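PDB 3QYY: response regulator from Xanthomonas campestris pv. campestris, which probably catalyses the synthesis of cyclic di-GMP as a diguanylate cyclase; this chain is its GGDEF domain, seen here with cyclic di-GMP and magnesium bound. Local coordinates for residues A11-D14 against A19-R22; Q83-R88 against E93-V98; D31-A36 against I139-L144. All coordinates share one frame; numbering follows the deposited sequence.

From the N terminus, contact 1 comes first: residues 11-14, leaving helix 7-12, close a four-residue loop onto residues 19-22, which lead into helix 22-38. Further along that helix, residues 31-36 open contact 3, which closes only when the chain returns as residues 139-144 at the start of helix 141-157. Contact 2 is nested inside this long loop; it is the hairpin of strands 85-90 and 93-98, at one side of the central sheet. Contacts 1 and 2 follow in series and touch, since Leu20 makes backbone hydrogen bonds along the outer edge of strand 85-90. Both reach cyclic di-GMP, whereas contact 3 ties two helices together away from it, touching contact 2 where Ser32 meets Trp85.

Contact 1: residues A11-D14 against A19-R22; sequences ALFD and ALNR. With C2E (9,9'-[(2R,3R,3aS,5S,7aR,9R,10R,10aS,12S,14aR)-3,5,10,12-tetrahydroxy-5,12-dioxidooctahydro-2H,7H-difuro[3,2-d:3',2'-j][1,3,7,9,2,8]tetraoxadiphosphacyclododecine-2,9-diyl]bis(2-amino-1,9-dihydro-6H-purin-6-one)), chain C.
Leu12 and Asn21 meet through their backbones just where helix 7-12 gives out: Asn21 N donates to Leu12 O at 2.9 Å. A second backbone bond runs the other way, from Asp14 N to Ala19 O at 2.7 Å, with the donor almost in line with the carbonyl. Between them Phe13 and Leu20 form a single beta bridge, their CA atoms 4.0 Å apart. On its other side Leu20 makes backbone bonds to Ile86 and Arg88, so this short pairing lies against strand 85-90.

The side-chain hydrogen bond belongs to Asn21. Asn21 ND2 reaches Ala11 O at 2.9 Å, and the N-H points nearly straight at the oxygen (171°). That oxygen lies in the plane of the Asn21 amide, although ND2 itself stands well above the carbonyl plane of Ala11. With chi1 at 54°, CG sits between the backbone N and the carbonyl carbon, which folds the amide back toward the helix end. Its OD1 caps Gly24 N, making Asn21 the N-cap of helix 22-38.

The apolar part is a CH-pi contact. Leu20 CD2 sits over one face of Phe13, 3.9 Å from the ring centroid and displaced toward the rim at CZ. Leu20 also packs on Trp85 and Ala28.

Past the bridge, Arg22 runs out extended to cyclic di-GMP. Arg22 NH1 donates to phosphate oxygen O2P at 2.8 Å, and NH2 to the same O2P at 3.0 Å, the oxygen lying in plane at the guanidinium edge. Asp14 OD1 is held by Thr17 OG1 and by a salt bridge to Arg88, another ligand-binding residue. Chemically, one asparagine amide serves the end of one helix and the start of the next, and the arginine following it would partly offset the charge of a phosphate of the bound inhibitor.

Contact 2: residues Q83-R88 against E93-V98; sequences QDWIGR and EFLIGV. With C2E (9,9'-[(2R,3R,3aS,5S,7aR,9R,10R,10aS,12S,14aR)-3,5,10,12-tetrahydroxy-5,12-dioxidooctahydro-2H,7H-difuro[3,2-d:3',2'-j][1,3,7,9,2,8]tetraoxadiphosphacyclododecine-2,9-diyl]bis(2-amino-1,9-dihydro-6H-purin-6-one)), chain C.
This is a buried antiparallel beta hairpin, strand 85-90 against strand 93-98, at one side of the GGDEF-domain sheet, with the GGDEF signature spanning its turn and ending in Glu93 and Phe94. The N-to-C directions of the short strand segments make 161°, close to antiparallel. Trp85-Gly97 and Gly87-Leu95 are hydrogen-bonded pairs, and Gly87 N to Leu95 O measures 2.8 Å.

On the face of Trp85 and Leu95, the indole lies flat over the partner strand. A chi1 of 55° swings it there, and Gly97 CA makes a CH-pi contact 3.8 Å from the centroid of its five-membered ring. With no side chain on Gly97, the ring settles straight onto backbone. Trp85 CZ3 reaches Leu95 CB at 3.8 Å, while NE1 donates to Ser32 OG of helix 22-38.

The opposite face packs on helix 62-77. Ile86 and Ile96 lie side by side, CG1 to CG1 3.8 Å, and Arg88 crosses Phe94 with Arg88 CG 3.5 Å from Phe94 CE1. Beyond that ring, Arg88 NE bonds Gly91 O and NH2 bonds O61 of a second cyclic di-GMP.

Glu93 OE1 comes within 3.5 Å of C4' of the first ligand, and the nearest atom of its side chain is about 4 Å from the magnesium, which Asp49 and Asp92 bind. Backbone bonds and apolar packing join the strands, and at the turn end the charged Arg88 and Glu93 face the nucleotides.

Contact 3: residues D31-A36 against I139-L144; sequences DSVTAA and IDATEL
Val33 meets Ala141 and Leu144 where the later part of helix 22-38 passes the start of helix 141-157. One residue before it, Ser32, whose OG is bonded to Trp85 NE1, turns onto Phe43 and His99. Val33 itself points across, and its two methyls divide the work. Val33 CG1, anti to the backbone N (chi1 172°), comes up to the turn ahead of the helix, 4.0 Å from Ile139 O. Val33 CG2 lies 3.8 Å from Ala141 CB, in the first turn of the helix, and 4.1 Å from Leu144 CD2, one turn on. No hydrogen bond crosses, and the shared surface is small, 138 Å².

In this GGDEF domain the two helices come together away from the bound nucleotide, about 14 Å from the Ala141 side chain. Asp140 is the N-cap of helix 141-157: Asp140 OD1 accepts from Glu143 N at 3.2 Å, met from above the carboxylate plane, and OD2 takes the hydroxyl of Thr142 OG1 at 2.6 Å. These bonds sit at the helix start, next to the backbone that Val33 CG1 approaches.

Farther along residues 31-36, Thr34 OG1 bonds back to Arg30 O, and Ala35 rests on Trp41. Leu144, on its side, packs against Phe43 too.

Contact 1: residues A11-D14 against A19-R22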
loop_
_atom_site.group_PDB
_atom_site.type_symbol
_atom_site.label_atom_id
_atom_site.label_comp_id
_atom_site.label_asym_id
_atom_site.label_seq_id
_atom_site.Cartn_x
_atom_site.Cartn_y
_atom_site.Cartn_z
ATOM N N ALA B 11 -19.390 1.549 13.062
ATOM C CA ALA B 11 -19.428 1.014 11.708
ATOM C C ALA B 11 -18.738 1.923 10.694
ATOM O O ALA B 11 -18.236 1.449 9.675
ATOM C CB ALA B 11 -20.873 0.777 11.286
ATOM N N LEU B 12 -18.696 3.222 10.975
ATOM C CA LEU B 12 -18.107 4.173 10.033
ATOM C C LEU B 12 -16.807 4.867 10.410
ATOM O O LEU B 12 -16.274 5.634 9.608
ATOM C CB LEU B 12 -19.142 5.245 9.673
ATOM C CG LEU B 12 -20.153 4.918 8.566
ATOM C CD1 LEU B 12 -20.758 3.552 8.795
ATOM C CD2 LEU B 12 -21.229 5.992 8.531
ATOM N N PHE B 13 -16.288 4.624 11.609
ATOM C CA PHE B 13 -15.053 5.291 11.995
ATOM C C PHE B 13 -13.883 4.373 12.318
ATOM O O PHE B 13 -14.062 3.267 12.830
ATOM C CB PHE B 13 -15.308 6.234 13.177
ATOM C CG PHE B 13 -16.154 7.427 12.821
ATOM C CD1 PHE B 13 -17.530 7.301 12.663
ATOM C CD2 PHE B 13 -15.567 8.672 12.620
ATOM C CE1 PHE B 13 -18.311 8.401 12.309
ATOM C CE2 PHE B 13 -16.340 9.779 12.265
ATOM C CZ PHE B 13 -17.715 9.641 12.110
ATOM N N ASP B 14 -12.683 4.852 11.999
ATOM C CA ASP B 14 -11.451 4.118 12.259
ATOM C C ASP B 14 -11.106 4.313 13.730
ATOM O O ASP B 14 -10.833 5.432 14.167
ATOM C CB ASP B 14 -10.308 4.669 11.403
ATOM C CG ASP B 14 -8.982 4.022 11.727
ATOM O OD1 ASP B 14 -8.008 4.754 12.000
ATOM O OD2 ASP B 14 -8.921 2.777 11.713
ATOM N N ALA B 19 -10.784 9.017 12.207
ATOM C CA ALA B 19 -11.188 9.485 10.892
ATOM C C ALA B 19 -12.205 8.423 10.495
ATOM O O ALA B 19 -12.364 7.430 11.204
ATOM C CB ALA B 19 -10.009 9.469 9.932
ATOM N N LEU B 20 -12.914 8.624 9.393
ATOM C CA LEU B 20 -13.862 7.614 8.941
ATOM C C LEU B 20 -13.022 6.401 8.528
ATOM O O LEU B 20 -11.824 6.540 8.251
ATOM C CB LEU B 20 -14.636 8.122 7.722
ATOM C CG LEU B 20 -15.567 9.324 7.921
ATOM C CD1 LEU B 20 -15.872 9.971 6.573
ATOM C CD2 LEU B 20 -16.844 8.869 8.611
ATOM N N ASN B 21 -13.629 5.218 8.512
ATOM C CA ASN B 21 -12.912 4.026 8.069
ATOM C C ASN B 21 -13.237 3.883 6.582
ATOM O O ASN B 21 -13.789 4.807 5.985
ATOM C CB ASN B 21 -13.349 2.777 8.849
ATOM C CG ASN B 21 -14.846 2.546 8.813
ATOM O OD1 ASN B 21 -15.531 2.955 7.878
ATOM N ND2 ASN B 21 -15.359 1.860 9.828
ATOM N N ARG B 22 -12.906 2.750 5.973
ATOM C CA ARG B 22 -13.184 2.599 4.550
ATOM C C ARG B 22 -14.676 2.639 4.221
ATOM O O ARG B 22 -15.080 3.251 3.228
ATOM C CB ARG B 22 -12.565 1.304 4.008
ATOM C CG ARG B 22 -12.714 1.170 2.494
ATOM C CD ARG B 22 -11.582 0.352 1.901
ATOM N NE ARG B 22 -11.731 0.149 0.463
ATOM C CZ ARG B 22 -10.805 -0.421 -0.300
ATOM N NH1 ARG B 22 -9.669 -0.837 0.243
ATOM N NH2 ARG B 22 -11.010 -0.578 -1.599
HETATM P P1 C2E C . -7.170 -0.447 -2.604
HETATM O O2P C2E C . -8.165 -1.420 -2.032
HETATM O O1P C2E C . -7.738 0.853 -3.097
HETATM O "O5'" C2E C . -6.062 -0.065 -1.544
HETATM C "C5'" C2E C . -5.017 0.863 -1.898
HETATM C "C4'" C2E C . -4.110 0.984 -0.678
HETATM O "O4'" C2E C . -4.750 1.375 0.524
HETATM C "C3'" C2E C . -3.415 -0.337 -0.357
HETATM O "O3'" C2E C . -2.262 -0.521 -1.180
HETATM C "C2'" C2E C . -3.141 -0.174 1.105
HETATM O "O2'" C2E C . -1.853 0.448 1.255
HETATM C "C1'" C2E C . -4.239 0.708 1.676
HETATM N N9 C2E C . -5.308 -0.124 2.285
HETATM C C8 C2E C . -6.570 -0.279 1.829
HETATM N N7 C2E C . -7.291 -1.093 2.628
HETATM C C5 C2E C . -6.496 -1.470 3.623
HETATM C C6 C2E C . -6.632 -2.326 4.830
HETATM O O6 C2E C . -7.723 -2.891 5.089
HETATM N N1 C2E C . -5.557 -2.474 5.646
HETATM C C2 C2E C . -4.365 -1.868 5.394
HETATM N N2 C2E C . -3.338 -2.056 6.246
HETATM N N3 C2E C . -4.170 -1.063 4.290
HETATM C C4 C2E C . -5.183 -0.837 3.395
HETATM P P11 C2E C . -1.975 -2.062 -1.544
HETATM O O21 C2E C . -1.861 -2.876 -0.297
HETATM O O11 C2E C . -0.719 -2.026 -2.343
HETATM O O5A C2E C . -3.144 -2.625 -2.440
HETATM C C5A C2E C . -3.400 -1.990 -3.693
HETATM C C4A C2E C . -4.565 -2.645 -4.371
HETATM O O4A C2E C . -4.435 -4.086 -4.519
HETATM C C3A C2E C . -5.898 -2.435 -3.655
HETATM O O3A C2E C . -6.458 -1.129 -3.898
HETATM C C2A C2E C . -6.707 -3.557 -4.228
HETATM O O2A C2E C . -7.322 -3.107 -5.447
HETATM C C1A C2E C . -5.731 -4.695 -4.476
HETATM N N91 C2E C . -5.862 -5.722 -3.417
HETATM C C81 C2E C . -5.221 -5.796 -2.225
HETATM N N71 C2E C . -5.614 -6.890 -1.529
HETATM C C51 C2E C . -6.523 -7.536 -2.281
HETATM C C61 C2E C . -7.354 -8.767 -2.167
HETATM O O61 C2E C . -7.301 -9.500 -1.164
HETATM N N11 C2E C . -8.186 -9.084 -3.197
HETATM C C21 C2E C . -8.284 -8.315 -4.326
HETATM N N21 C2E C . -9.135 -8.689 -5.314
HETATM N N31 C2E C . -7.547 -7.177 -4.487
HETATM C C41 C2E C . -6.672 -6.754 -3.514
#

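Contact 2: residues Q83-R88 against E93-V98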
loop_
_atom_site.group_PDB
_atom_site.type_symbol
_atom_site.label_atom_id
_atom_site.label_comp_id
_atom_site.label_asym_id
_atom_site.label_seq_id
_atom_site.Cartn_x
_atom_site.Cartn_y
_atom_site.Cartn_z
ATOM N N GLN B 83 -19.067 20.396 7.079
ATOM C CA GLN B 83 -19.606 19.423 6.138
ATOM C C GLN B 83 -18.509 18.652 5.409
ATOM O O GLN B 83 -18.789 17.779 4.587
ATOM C CB GLN B 83 -20.506 20.123 5.119
ATOM C CG GLN B 83 -21.533 19.199 4.501
ATOM C CD GLN B 83 -22.373 18.504 5.554
ATOM O OE1 GLN B 83 -23.027 19.155 6.373
ATOM N NE2 GLN B 83 -22.356 17.176 5.544
ATOM N N ASP B 84 -17.260 18.983 5.714
ATOM C CA ASP B 84 -16.123 18.317 5.094
ATOM C C ASP B 84 -15.831 17.035 5.873
ATOM O O ASP B 84 -16.450 16.769 6.904
ATOM C CB ASP B 84 -14.910 19.245 5.116
ATOM C CG ASP B 84 -15.170 20.563 4.395
ATOM O OD1 ASP B 84 -14.395 21.515 4.603
ATOM O OD2 ASP B 84 -16.142 20.646 3.613
ATOM N N TRP B 85 -14.893 16.231 5.390
ATOM C CA TRP B 85 -14.584 14.999 6.096
ATOM C C TRP B 85 -13.232 14.412 5.754
ATOM O O TRP B 85 -12.645 14.729 4.721
ATOM C CB TRP B 85 -15.665 13.947 5.826
ATOM C CG TRP B 85 -15.916 13.671 4.364
ATOM C CD1 TRP B 85 -16.859 14.255 3.569
ATOM C CD2 TRP B 85 -15.215 12.734 3.535
ATOM N NE1 TRP B 85 -16.794 13.738 2.295
ATOM C CE2 TRP B 85 -15.794 12.802 2.247
ATOM C CE3 TRP B 85 -14.154 11.843 3.755
ATOM C CZ2 TRP B 85 -15.348 12.008 1.177
ATOM C CZ3 TRP B 85 -13.709 11.054 2.691
ATOM C CH2 TRP B 85 -14.308 11.143 1.419
ATOM N N ILE B 86 -12.732 13.567 6.652
ATOM C CA ILE B 86 -11.472 12.880 6.426
ATOM C C ILE B 86 -11.679 11.415 6.791
ATOM O O ILE B 86 -12.264 11.088 7.828
ATOM C CB ILE B 86 -10.311 13.486 7.258
ATOM C CG1 ILE B 86 -9.024 12.696 6.991
ATOM C CG2 ILE B 86 -10.665 13.485 8.751
ATOM C CD1 ILE B 86 -7.755 13.366 7.506
ATOM N N GLY B 87 -11.234 10.533 5.906
ATOM C CA GLY B 87 -11.378 9.116 6.156
ATOM C C GLY B 87 -10.076 8.386 5.917
ATOM O O GLY B 87 -9.190 8.883 5.220
ATOM N N ARG B 88 -9.959 7.203 6.503
ATOM C CA ARG B 88 -8.771 6.382 6.347
ATOM C C ARG B 88 -9.151 5.224 5.424
ATOM O O ARG B 88 -9.960 4.368 5.785
ATOM C CB ARG B 88 -8.320 5.850 7.711
ATOM C CG ARG B 88 -6.977 5.138 7.696
ATOM C CD ARG B 88 -6.601 4.632 9.084
ATOM N NE ARG B 88 -5.327 3.919 9.062
ATOM C CZ ARG B 88 -4.816 3.255 10.093
ATOM N NH1 ARG B 88 -5.469 3.208 11.248
ATOM N NH2 ARG B 88 -3.652 2.631 9.962
ATOM N N GLU B 93 -3.074 5.424 3.992
ATOM C CA GLU B 93 -3.774 6.099 2.900
ATOM C C GLU B 93 -5.066 6.737 3.412
ATOM O O GLU B 93 -5.842 6.099 4.126
ATOM C CB GLU B 93 -4.077 5.088 1.785
ATOM C CG GLU B 93 -4.498 5.718 0.465
ATOM C CD GLU B 93 -4.198 4.812 -0.720
ATOM O OE1 GLU B 93 -3.048 4.332 -0.819
ATOM O OE2 GLU B 93 -5.102 4.585 -1.551
ATOM N N PHE B 94 -5.285 7.999 3.050
ATOM C CA PHE B 94 -6.463 8.741 3.501
ATOM C C PHE B 94 -7.188 9.466 2.370
ATOM O O PHE B 94 -6.607 9.747 1.323
ATOM C CB PHE B 94 -6.049 9.796 4.537
ATOM C CG PHE B 94 -5.490 9.221 5.806
ATOM C CD1 PHE B 94 -6.313 9.010 6.907
ATOM C CD2 PHE B 94 -4.148 8.865 5.891
ATOM C CE1 PHE B 94 -5.810 8.446 8.077
ATOM C CE2 PHE B 94 -3.632 8.297 7.057
ATOM C CZ PHE B 94 -4.468 8.088 8.153
ATOM N N LEU B 95 -8.462 9.765 2.605
ATOM C CA LEU B 95 -9.276 10.517 1.657
ATOM C C LEU B 95 -9.819 11.721 2.417
ATOM O O LEU B 95 -10.167 11.614 3.595
ATOM C CB LEU B 95 -10.473 9.707 1.148
ATOM C CG LEU B 95 -10.320 8.358 0.435
ATOM C CD1 LEU B 95 -11.531 8.175 -0.480
ATOM C CD2 LEU B 95 -9.043 8.292 -0.361
ATOM N N ILE B 96 -9.888 12.865 1.747
ATOM C CA ILE B 96 -10.426 14.067 2.358
ATOM C C ILE B 96 -11.446 14.667 1.399
ATOM O O ILE B 96 -11.167 14.843 0.208
ATOM C CB ILE B 96 -9.318 15.114 2.662
ATOM C CG1 ILE B 96 -8.373 14.577 3.747
ATOM C CG2 ILE B 96 -9.953 16.426 3.117
ATOM C CD1 ILE B 96 -7.305 15.576 4.211
ATOM N N GLY B 97 -12.636 14.947 1.923
ATOM C CA GLY B 97 -13.686 15.541 1.119
ATOM C C GLY B 97 -13.893 16.971 1.584
ATOM O O GLY B 97 -14.116 17.214 2.773
ATOM N N VAL B 98 -13.803 17.919 0.657
ATOM C CA VAL B 98 -13.973 19.327 0.999
ATOM C C VAL B 98 -15.067 19.968 0.155
ATOM O O VAL B 98 -14.970 20.005 -1.074
ATOM C CB VAL B 98 -12.668 20.126 0.777
ATOM C CG1 VAL B 98 -12.893 21.598 1.126
ATOM C CG2 VAL B 98 -11.543 19.541 1.622
HETATM P P1 C2E C . -7.170 -0.447 -2.604
HETATM O O2P C2E C . -8.165 -1.420 -2.032
HETATM O O1P C2E C . -7.738 0.853 -3.097
HETATM O "O5'" C2E C . -6.062 -0.065 -1.544
HETATM C "C5'" C2E C . -5.017 0.863 -1.898
HETATM C "C4'" C2E C . -4.110 0.984 -0.678
HETATM O "O4'" C2E C . -4.750 1.375 0.524
HETATM C "C3'" C2E C . -3.415 -0.337 -0.357
HETATM O "O3'" C2E C . -2.262 -0.521 -1.180
HETATM C "C2'" C2E C . -3.141 -0.174 1.105
HETATM O "O2'" C2E C . -1.853 0.448 1.255
HETATM C "C1'" C2E C . -4.239 0.708 1.676
HETATM N N9 C2E C . -5.308 -0.124 2.285
HETATM C C8 C2E C . -6.570 -0.279 1.829
HETATM N N7 C2E C . -7.291 -1.093 2.628
HETATM C C5 C2E C . -6.496 -1.470 3.623
HETATM C C6 C2E C . -6.632 -2.326 4.830
HETATM O O6 C2E C . -7.723 -2.891 5.089
HETATM N N1 C2E C . -5.557 -2.474 5.646
HETATM C C2 C2E C . -4.365 -1.868 5.394
HETATM N N2 C2E C . -3.338 -2.056 6.246
HETATM N N3 C2E C . -4.170 -1.063 4.290
HETATM C C4 C2E C . -5.183 -0.837 3.395
HETATM P P11 C2E C . -1.975 -2.062 -1.544
HETATM O O21 C2E C . -1.861 -2.876 -0.297
HETATM O O11 C2E C . -0.719 -2.026 -2.343
HETATM O O5A C2E C . -3.144 -2.625 -2.440
HETATM C C5A C2E C . -3.400 -1.990 -3.693
HETATM C C4A C2E C . -4.565 -2.645 -4.371
HETATM O O4A C2E C . -4.435 -4.086 -4.519
HETATM C C3A C2E C . -5.898 -2.435 -3.655
HETATM O O3A C2E C . -6.458 -1.129 -3.898
HETATM C C2A C2E C . -6.707 -3.557 -4.228
HETATM O O2A C2E C . -7.322 -3.107 -5.447
HETATM C C1A C2E C . -5.731 -4.695 -4.476
HETATM N N91 C2E C . -5.862 -5.722 -3.417
HETATM C C81 C2E C . -5.221 -5.796 -2.225
HETATM N N71 C2E C . -5.614 -6.890 -1.529
HETATM C C51 C2E C . -6.523 -7.536 -2.281
HETATM C C61 C2E C . -7.354 -8.767 -2.167
HETATM O O61 C2E C . -7.301 -9.500 -1.164
HETATM N N11 C2E C . -8.186 -9.084 -3.197
HETATM C C21 C2E C . -8.284 -8.315 -4.326
HETATM N N21 C2E C . -9.135 -8.689 -5.314
HETATM N N31 C2E C . -7.547 -7.177 -4.487
HETATM C C41 C2E C . -6.672 -6.754 -3.514
#

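Contact 3: residues D31-A36 against I139-L144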
loop_
_atom_site.group_PDB
_atom_site.type_symbol
_atom_site.label_atom_id
_atom_site.label_comp_id
_atom_site.label_asym_id
_atom_site.label_seq_id
_atom_site.Cartn_x
_atom_site.Cartn_y
_atom_site.Cartn_z
ATOM N N ASP B 31 -22.504 10.422 -0.407
ATOM C CA ASP B 31 -23.300 11.542 0.076
ATOM C C ASP B 31 -22.818 12.889 -0.454
ATOM O O ASP B 31 -23.630 13.739 -0.818
ATOM C CB ASP B 31 -23.317 11.565 1.608
ATOM C CG ASP B 31 -24.010 10.350 2.203
ATOM O OD1 ASP B 31 -24.662 9.599 1.447
ATOM O OD2 ASP B 31 -23.910 10.153 3.431
ATOM N N SER B 32 -21.502 13.084 -0.495
ATOM C CA SER B 32 -20.936 14.336 -0.985
ATOM C C SER B 32 -21.234 14.572 -2.463
ATOM O O SER B 32 -21.494 15.704 -2.873
ATOM C CB SER B 32 -19.422 14.371 -0.755
ATOM O OG SER B 32 -19.128 14.634 0.606
ATOM N N VAL B 33 -21.193 13.509 -3.261
ATOM C CA VAL B 33 -21.475 13.630 -4.686
ATOM C C VAL B 33 -22.960 13.913 -4.906
ATOM O O VAL B 33 -23.331 14.699 -5.784
ATOM C CB VAL B 33 -21.085 12.344 -5.448
ATOM C CG1 VAL B 33 -21.572 12.420 -6.892
ATOM C CG2 VAL B 33 -19.574 12.169 -5.416
ATOM N N THR B 34 -23.803 13.273 -4.103
ATOM C CA THR B 34 -25.243 13.469 -4.207
ATOM C C THR B 34 -25.582 14.922 -3.891
ATOM O O THR B 34 -26.328 15.573 -4.623
ATOM C CB THR B 34 -26.002 12.555 -3.229
ATOM O OG1 THR B 34 -25.763 11.184 -3.574
ATOM C CG2 THR B 34 -27.501 12.833 -3.288
ATOM N N ALA B 35 -25.025 15.426 -2.795
ATOM C CA ALA B 35 -25.262 16.803 -2.386
ATOM C C ALA B 35 -24.777 17.771 -3.464
ATOM O O ALA B 35 -25.387 18.815 -3.692
ATOM C CB ALA B 35 -24.553 17.081 -1.069
ATOM N N ALA B 36 -23.681 17.419 -4.127
ATOM C CA ALA B 36 -23.126 18.260 -5.179
ATOM C C ALA B 36 -24.018 18.248 -6.420
ATOM O O ALA B 36 -24.293 19.294 -7.009
ATOM C CB ALA B 36 -21.725 17.784 -5.543
ATOM N N ILE B 139 -20.511 13.150 -13.572
ATOM C CA ILE B 139 -19.464 12.367 -12.921
ATOM C C ILE B 139 -19.973 11.781 -11.605
ATOM O O ILE B 139 -20.472 12.508 -10.749
ATOM C CB ILE B 139 -18.209 13.237 -12.634
ATOM C CG1 ILE B 139 -17.463 13.541 -13.939
ATOM C CG2 ILE B 139 -17.279 12.518 -11.667
ATOM C CD1 ILE B 139 -18.251 14.361 -14.940
ATOM N N ASP B 140 -19.845 10.467 -11.449
ATOM C CA ASP B 140 -20.292 9.800 -10.232
ATOM C C ASP B 140 -19.117 9.596 -9.272
ATOM O O ASP B 140 -17.965 9.849 -9.627
ATOM C CB ASP B 140 -20.950 8.460 -10.576
ATOM C CG ASP B 140 -19.953 7.417 -11.033
ATOM O OD1 ASP B 140 -18.984 7.776 -11.734
ATOM O OD2 ASP B 140 -20.150 6.229 -10.700
ATOM N N ALA B 141 -19.419 9.135 -8.060
ATOM C CA ALA B 141 -18.402 8.928 -7.031
ATOM C C ALA B 141 -17.271 7.982 -7.419
ATOM O O ALA B 141 -16.101 8.264 -7.143
ATOM C CB ALA B 141 -19.063 8.448 -5.739
ATOM N N THR B 142 -17.602 6.859 -8.047
ATOM C CA THR B 142 -16.562 5.913 -8.437
ATOM C C THR B 142 -15.601 6.557 -9.430
ATOM O O THR B 142 -14.388 6.355 -9.351
ATOM C CB THR B 142 -17.161 4.628 -9.050
ATOM O OG1 THR B 142 -17.992 4.967 -10.165
ATOM C CG2 THR B 142 -17.986 3.886 -8.013
ATOM N N GLU B 143 -16.144 7.348 -10.352
ATOM C CA GLU B 143 -15.336 8.034 -11.355
ATOM C C GLU B 143 -14.506 9.137 -10.706
ATOM O O GLU B 143 -13.336 9.313 -11.035
ATOM C CB GLU B 143 -16.242 8.628 -12.437
ATOM C CG GLU B 143 -15.539 9.491 -13.479
ATOM C CD GLU B 143 -14.441 8.756 -14.228
ATOM O OE1 GLU B 143 -14.476 7.508 -14.277
ATOM O OE2 GLU B 143 -13.547 9.432 -14.783
ATOM N N LEU B 144 -15.116 9.878 -9.784
ATOM C CA LEU B 144 -14.412 10.952 -9.085
ATOM C C LEU B 144 -13.230 10.348 -8.331
ATOM O O LEU B 144 -12.124 10.892 -8.344
ATOM C CB LEU B 144 -15.350 11.661 -8.100
ATOM C CG LEU B 144 -14.757 12.850 -7.336
ATOM C CD1 LEU B 144 -14.400 13.963 -8.312
ATOM C CD2 LEU B 144 -15.763 13.356 -6.306
#